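Local coordinates for putative capsid protein of prophage (Escherichia coli CFT073, PDB 3BQW) that is probably the major capsid protein of an E. coli prophage, of the phage major capsid protein E family, whose members build the icosahedral shell around viral DNA, at residues H91-T96 with E327-H332; A5-T10 with N317-G322. All coordinates share one frame; numbering follows the deposited sequence.

Interaction 1: residues H91-T96 with E327-H332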
loop_
_atom_site.group_PDB
_atom_site.type_symbol
_atom_site.label_atom_id
_atom_site.label_comp_id
_atom_site.label_asym_id
_atom_site.label_seq_id
_atom_site.Cartn_x
_atom_site.Cartn_y
_atom_site.Cartn_z
ATOM N N HIS A 91 -13.671 15.032 5.550
ATOM C CA HIS A 91 -13.079 16.324 5.830
ATOM C C HIS A 91 -14.153 17.378 5.664
ATOM O O HIS A 91 -15.017 17.250 4.804
ATOM C CB HIS A 91 -11.964 16.636 4.828
ATOM C CG HIS A 91 -10.758 15.751 4.937
ATOM N ND1 HIS A 91 -9.569 16.175 5.498
ATOM C CD2 HIS A 91 -10.542 14.482 4.513
ATOM C CE1 HIS A 91 -8.687 15.189 5.433
ATOM N NE2 HIS A 91 -9.258 14.150 4.850
ATOM N N GLU A 92 -14.061 18.431 6.465
ATOM C CA GLU A 92 -14.888 19.618 6.295
ATOM C C GLU A 92 -14.435 20.438 5.067
ATOM O O GLU A 92 -13.230 20.527 4.756
ATOM C CB GLU A 92 -14.863 20.483 7.565
ATOM C CG GLU A 92 -15.582 21.842 7.382
ATOM C CD GLU A 92 -15.592 22.727 8.634
ATOM O OE1 GLU A 92 -15.173 22.250 9.715
ATOM O OE2 GLU A 92 -16.024 23.906 8.520
ATOM N N ILE A 93 -15.405 21.008 4.364
ATOM C CA ILE A 93 -15.149 21.895 3.233
ATOM C C ILE A 93 -15.314 23.318 3.735
ATOM O O ILE A 93 -16.429 23.807 3.876
ATOM C CB ILE A 93 -16.104 21.615 2.059
ATOM C CG1 ILE A 93 -16.041 20.124 1.668
ATOM C CG2 ILE A 93 -15.823 22.574 0.873
ATOM C CD1 ILE A 93 -14.707 19.633 1.096
ATOM N N ASP A 94 -14.194 23.955 4.056
ATOM C CA ASP A 94 -14.185 25.279 4.665
ATOM C C ASP A 94 -13.827 26.327 3.626
ATOM O O ASP A 94 -12.663 26.503 3.309
ATOM C CB ASP A 94 -13.164 25.321 5.802
ATOM C CG ASP A 94 -13.101 26.681 6.494
ATOM O OD1 ASP A 94 -13.620 27.708 5.973
ATOM O OD2 ASP A 94 -12.493 26.712 7.574
ATOM N N PRO A 95 -14.823 27.063 3.124
ATOM C CA PRO A 95 -14.523 28.023 2.053
ATOM C C PRO A 95 -13.745 29.252 2.490
ATOM O O PRO A 95 -13.391 30.066 1.647
ATOM C CB PRO A 95 -15.906 28.419 1.532
ATOM C CG PRO A 95 -16.824 28.182 2.685
ATOM C CD PRO A 95 -16.252 27.062 3.489
ATOM N N THR A 96 -13.458 29.386 3.780
ATOM C CA THR A 96 -12.631 30.485 4.236
ATOM C C THR A 96 -11.129 30.201 4.068
ATOM O O THR A 96 -10.323 31.076 4.322
ATOM C CB THR A 96 -12.934 30.845 5.718
ATOM O OG1 THR A 96 -12.253 29.919 6.573
ATOM N N GLU A 327 -20.252 21.645 5.667
ATOM C CA GLU A 327 -20.182 20.808 4.490
ATOM C C GLU A 327 -19.028 19.805 4.640
ATOM O O GLU A 327 -17.980 20.147 5.158
ATOM C CB GLU A 327 -19.991 21.677 3.248
ATOM C CG GLU A 327 -19.994 20.864 1.966
ATOM C CD GLU A 327 -19.768 21.692 0.730
ATOM O OE1 GLU A 327 -19.771 22.929 0.818
ATOM O OE2 GLU A 327 -19.589 21.094 -0.337
ATOM N N TYR A 328 -19.263 18.565 4.201
ATOM C CA TYR A 328 -18.280 17.475 4.276
ATOM C C TYR A 328 -18.136 16.814 2.921
ATOM O O TYR A 328 -19.061 16.835 2.113
ATOM C CB TYR A 328 -18.718 16.385 5.251
ATOM C CG TYR A 328 -18.831 16.842 6.665
ATOM C CD1 TYR A 328 -17.714 16.860 7.486
ATOM C CD2 TYR A 328 -20.048 17.280 7.185
ATOM C CE1 TYR A 328 -17.790 17.288 8.794
ATOM C CE2 TYR A 328 -20.138 17.716 8.489
ATOM C CZ TYR A 328 -18.991 17.709 9.288
ATOM O OH TYR A 328 -19.044 18.134 10.592
ATOM N N VAL A 329 -16.951 16.253 2.694
ATOM C CA VAL A 329 -16.726 15.257 1.654
ATOM C C VAL A 329 -16.152 14.030 2.373
ATOM O O VAL A 329 -15.423 14.136 3.370
ATOM C CB VAL A 329 -15.814 15.758 0.474
ATOM C CG1 VAL A 329 -14.382 15.954 0.897
ATOM C CG2 VAL A 329 -15.848 14.782 -0.669
ATOM N N GLN A 330 -16.528 12.861 1.888
ATOM C CA GLN A 330 -16.136 11.607 2.504
ATOM C C GLN A 330 -16.036 10.528 1.441
ATOM O O GLN A 330 -16.846 10.483 0.511
ATOM C CB GLN A 330 -17.192 11.224 3.531
ATOM C CG GLN A 330 -16.967 9.930 4.240
ATOM C CD GLN A 330 -18.092 9.617 5.173
ATOM O OE1 GLN A 330 -19.227 9.486 4.738
ATOM N NE2 GLN A 330 -17.797 9.524 6.472
ATOM N N THR A 331 -15.067 9.640 1.589
ATOM C CA THR A 331 -14.855 8.546 0.654
ATOM C C THR A 331 -14.842 7.189 1.393
ATOM O O THR A 331 -13.993 6.941 2.262
ATOM C CB THR A 331 -13.535 8.735 -0.120
ATOM O OG1 THR A 331 -13.497 10.063 -0.662
ATOM C CG2 THR A 331 -13.413 7.703 -1.256
ATOM N N HIS A 332 -15.797 6.335 1.025
ATOM C CA HIS A 332 -15.904 4.965 1.515
ATOM C C HIS A 332 -15.030 4.010 0.712
ATOM O O HIS A 332 -14.949 4.104 -0.504
ATOM C CB HIS A 332 -17.358 4.486 1.421
ATOM C CG HIS A 332 -18.277 5.163 2.384
ATOM N ND1 HIS A 332 -18.501 6.520 2.369
ATOM C CD2 HIS A 332 -19.018 4.673 3.401
ATOM C CE1 HIS A 332 -19.352 6.835 3.327
ATOM N NE2 HIS A 332 -19.666 5.732 3.980
HETATM O O HOH W 1 -18.246 23.720 5.991
HETATM O O HOH W 2 -18.609 24.979 2.023
#
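H91 and V329 exchange two backbone hydrogen bonds, H91 N to V329 O at 2.9 Å and V329 N to H91 O at 3.0 Å, as the hydrogen-bonded pair of an antiparallel bridge. One step on, E92 and Y328 form the non-hydrogen-bonded pair, with CA-H...O contacts from E92 CA to E327 O and from Y328 CA to H91 O. Past this pair, I93 N gives E327 O a 2.8 Å bond, straight at the hydrogen (169°) but arriving from above the carbonyl plane. Strand 90-92 is thereby added to the mixed sheet that packs on helix 113-146, consistent with the P-domain sheet and spine helix of HK97-like capsid proteins.

With CG1 beside its backbone N (chi1 -54°), I93 carries CD1 across to V329 CG1 at 3.7 Å, while its CB and CG2 pack over the carboxylate end of the extended E327 chain.

Two waters join I93 O to E327: one also accepts from E327 N, the other donates to E327 OE1 at 2.6 Å. That oxygen is also salt-bridged to R117 of the helix. Arginine and water would probably favour the charged form of the buried E327 carboxylate, while its aliphatic stem and I93 shield one another.

Interaction 2: residues A5-T10 with N317-G322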
loop_
_atom_site.group_PDB
_atom_site.type_symbol
_atom_site.label_atom_id
_atom_site.label_comp_id
_atom_site.label_asym_id
_atom_site.label_seq_id
_atom_site.Cartn_x
_atom_site.Cartn_y
_atom_site.Cartn_z
ATOM N N ALA A 5 -24.968 27.271 -1.648
ATOM C CA ALA A 5 -24.114 26.058 -1.832
ATOM C C ALA A 5 -24.999 24.806 -1.941
ATOM O O ALA A 5 -25.764 24.495 -1.025
ATOM C CB ALA A 5 -23.113 25.929 -0.681
ATOM N N MET A 6 -24.918 24.120 -3.082
ATOM C CA MET A 6 -25.590 22.832 -3.272
ATOM C C MET A 6 -24.560 21.691 -3.253
ATOM O O MET A 6 -23.471 21.832 -3.801
ATOM C CB MET A 6 -26.352 22.818 -4.604
ATOM C CG MET A 6 -27.628 21.954 -4.592
ATOM S SD MET A 6 -29.026 22.738 -3.720
ATOM C CE MET A 6 -28.701 24.486 -3.962
ATOM N N ALA A 7 -24.914 20.572 -2.628
ATOM C CA ALA A 7 -23.997 19.433 -2.507
ATOM C C ALA A 7 -23.891 18.739 -3.859
ATOM O O ALA A 7 -24.880 18.626 -4.564
ATOM C CB ALA A 7 -24.473 18.448 -1.416
ATOM N N LEU A 8 -22.684 18.328 -4.235
ATOM C CA LEU A 8 -22.480 17.609 -5.483
ATOM C C LEU A 8 -22.993 16.210 -5.297
ATOM O O LEU A 8 -22.797 15.621 -4.248
ATOM C CB LEU A 8 -20.999 17.545 -5.865
ATOM C CG LEU A 8 -20.273 18.876 -6.106
ATOM C CD1 LEU A 8 -18.905 18.592 -6.679
ATOM C CD2 LEU A 8 -21.111 19.795 -7.011
ATOM N N ASN A 9 -23.658 15.678 -6.311
ATOM C CA ASN A 9 -24.067 14.295 -6.258
ATOM C C ASN A 9 -22.907 13.394 -6.679
ATOM O O ASN A 9 -21.859 13.854 -7.140
ATOM C CB ASN A 9 -25.340 14.044 -7.079
ATOM C CG ASN A 9 -25.167 14.340 -8.561
ATOM O OD1 ASN A 9 -24.221 13.875 -9.199
ATOM N ND2 ASN A 9 -26.106 15.106 -9.120
ATOM N N THR A 10 -23.106 12.105 -6.513
ATOM C CA THR A 10 -21.998 11.190 -6.572
ATOM C C THR A 10 -21.513 10.930 -8.002
ATOM O O THR A 10 -20.337 10.696 -8.200
ATOM C CB THR A 10 -22.265 9.952 -5.667
ATOM O OG1 THR A 10 -21.917 10.315 -4.299
ATOM C CG2 THR A 10 -21.440 8.735 -6.108
ATOM N N ASN A 317 -20.608 13.970 -0.933
ATOM C CA ASN A 317 -20.511 15.367 -0.489
ATOM C C ASN A 317 -21.875 15.752 0.101
ATOM O O ASN A 317 -22.902 15.431 -0.483
ATOM C CB ASN A 317 -20.119 16.269 -1.667
ATOM C CG ASN A 317 -20.121 17.783 -1.319
ATOM O OD1 ASN A 317 -19.526 18.238 -0.328
ATOM N ND2 ASN A 317 -20.748 18.557 -2.170
ATOM N N TRP A 318 -21.895 16.394 1.269
ATOM C CA TRP A 318 -23.168 16.826 1.859
ATOM C C TRP A 318 -22.965 18.035 2.748
ATOM O O TRP A 318 -21.861 18.292 3.199
ATOM C CB TRP A 318 -23.889 15.680 2.622
ATOM C CG TRP A 318 -23.284 15.341 3.962
ATOM C CD1 TRP A 318 -23.672 15.811 5.185
ATOM C CD2 TRP A 318 -22.176 14.468 4.203
ATOM N NE1 TRP A 318 -22.864 15.293 6.173
ATOM C CE2 TRP A 318 -21.946 14.455 5.601
ATOM C CE3 TRP A 318 -21.354 13.689 3.376
ATOM C CZ2 TRP A 318 -20.928 13.709 6.182
ATOM C CZ3 TRP A 318 -20.332 12.945 3.962
ATOM C CH2 TRP A 318 -20.132 12.960 5.351
ATOM N N ILE A 319 -24.053 18.786 2.936
ATOM C CA ILE A 319 -24.105 19.997 3.761
ATOM C C ILE A 319 -25.123 19.736 4.857
ATOM O O ILE A 319 -26.265 19.391 4.574
ATOM C CB ILE A 319 -24.571 21.235 2.963
ATOM C CG1 ILE A 319 -23.633 21.528 1.786
ATOM C CG2 ILE A 319 -24.671 22.452 3.876
ATOM C CD1 ILE A 319 -24.326 22.256 0.636
ATOM N N GLU A 320 -24.693 19.884 6.104
ATOM C CA GLU A 320 -25.544 19.655 7.259
ATOM C C GLU A 320 -26.149 20.966 7.686
ATOM O O GLU A 320 -25.540 22.021 7.489
ATOM C CB GLU A 320 -24.714 19.118 8.414
ATOM C CG GLU A 320 -24.075 17.787 8.147
ATOM C CD GLU A 320 -23.663 17.106 9.430
ATOM O OE1 GLU A 320 -23.144 17.806 10.328
ATOM O OE2 GLU A 320 -23.868 15.878 9.546
ATOM N N ASP A 321 -27.341 20.917 8.275
ATOM C CA ASP A 321 -27.969 22.135 8.794
ATOM C C ASP A 321 -27.540 22.396 10.227
ATOM O O ASP A 321 -27.356 21.467 11.012
ATOM C CB ASP A 321 -29.483 22.060 8.679
ATOM C CG ASP A 321 -29.959 22.231 7.246
ATOM O OD1 ASP A 321 -29.261 22.932 6.460
ATOM O OD2 ASP A 321 -31.027 21.665 6.911
ATOM N N GLY A 322 -27.362 23.672 10.543
ATOM C CA GLY A 322 -26.823 24.091 11.832
ATOM C C GLY A 322 -26.652 25.594 11.823
ATOM O O GLY A 322 -26.852 26.233 10.775
HETATM O O HOH W 3 -22.823 13.191 -2.861
#
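Just before helix 10-17, the extended N-terminal segment passes beside strand 314-319, residues 5-8 running at 153° to residues 317-319, yet does not pair with it as a strand. A7 lies over the strand, its CB 3.5 Å from N317 O and 3.9 Å from W318 CA. Farther toward the N terminus, I319 reaches across with CD1, which sits 3.1 Å from A5 O and 4.1 Å from A5 CB. The isoleucine's CG1 stands beside its own backbone N (chi1 -60°) and the chain continues extended, placing the terminal methyl against the A5 backbone.

N317 directs its CB at residues 5-10, 3.8 Å from L8 O. The L8 side chain crosses that of N317 at an angle and continues to L13 and to M118 of helix 113-146.

The clear polar tie is a water that donates to L8 O at 2.8 Å and accepts from N317 N at 3.0 Å, with a weak donation to T10 OG1. T10 OG1 is also hydrogen-bonded to P315 O. Just before it, N9 is the N-cap of helix 10-17, its OD1 accepting from Q12 N. An N-terminal segment packed through a water bridge onto a sheet strand is reminiscent of the N-arm of HK97-like capsid proteins.

From the N terminus, 5-10 comes first, then 91-96, then 317-322 and 327-332, so the two contacts cross: interaction 2 closes a loop of 306 residues and interaction 1 one of 230. Between 91-96 and strands 314-319 and 327-338 the chain runs out along the long helix 113-146 and returns. These two strands are consecutive and adjacent in the same mixed sheet, joined by Y328 N to W318 O at 2.8 Å, a probable hydrogen bond. Strand 90-92 joins the sheet by pairing with 327-338, whereas 5-10 only packs against 314-319. R117 of the long helix touches both contacts, through E327 in interaction 1 and A5 and N317 in interaction 2.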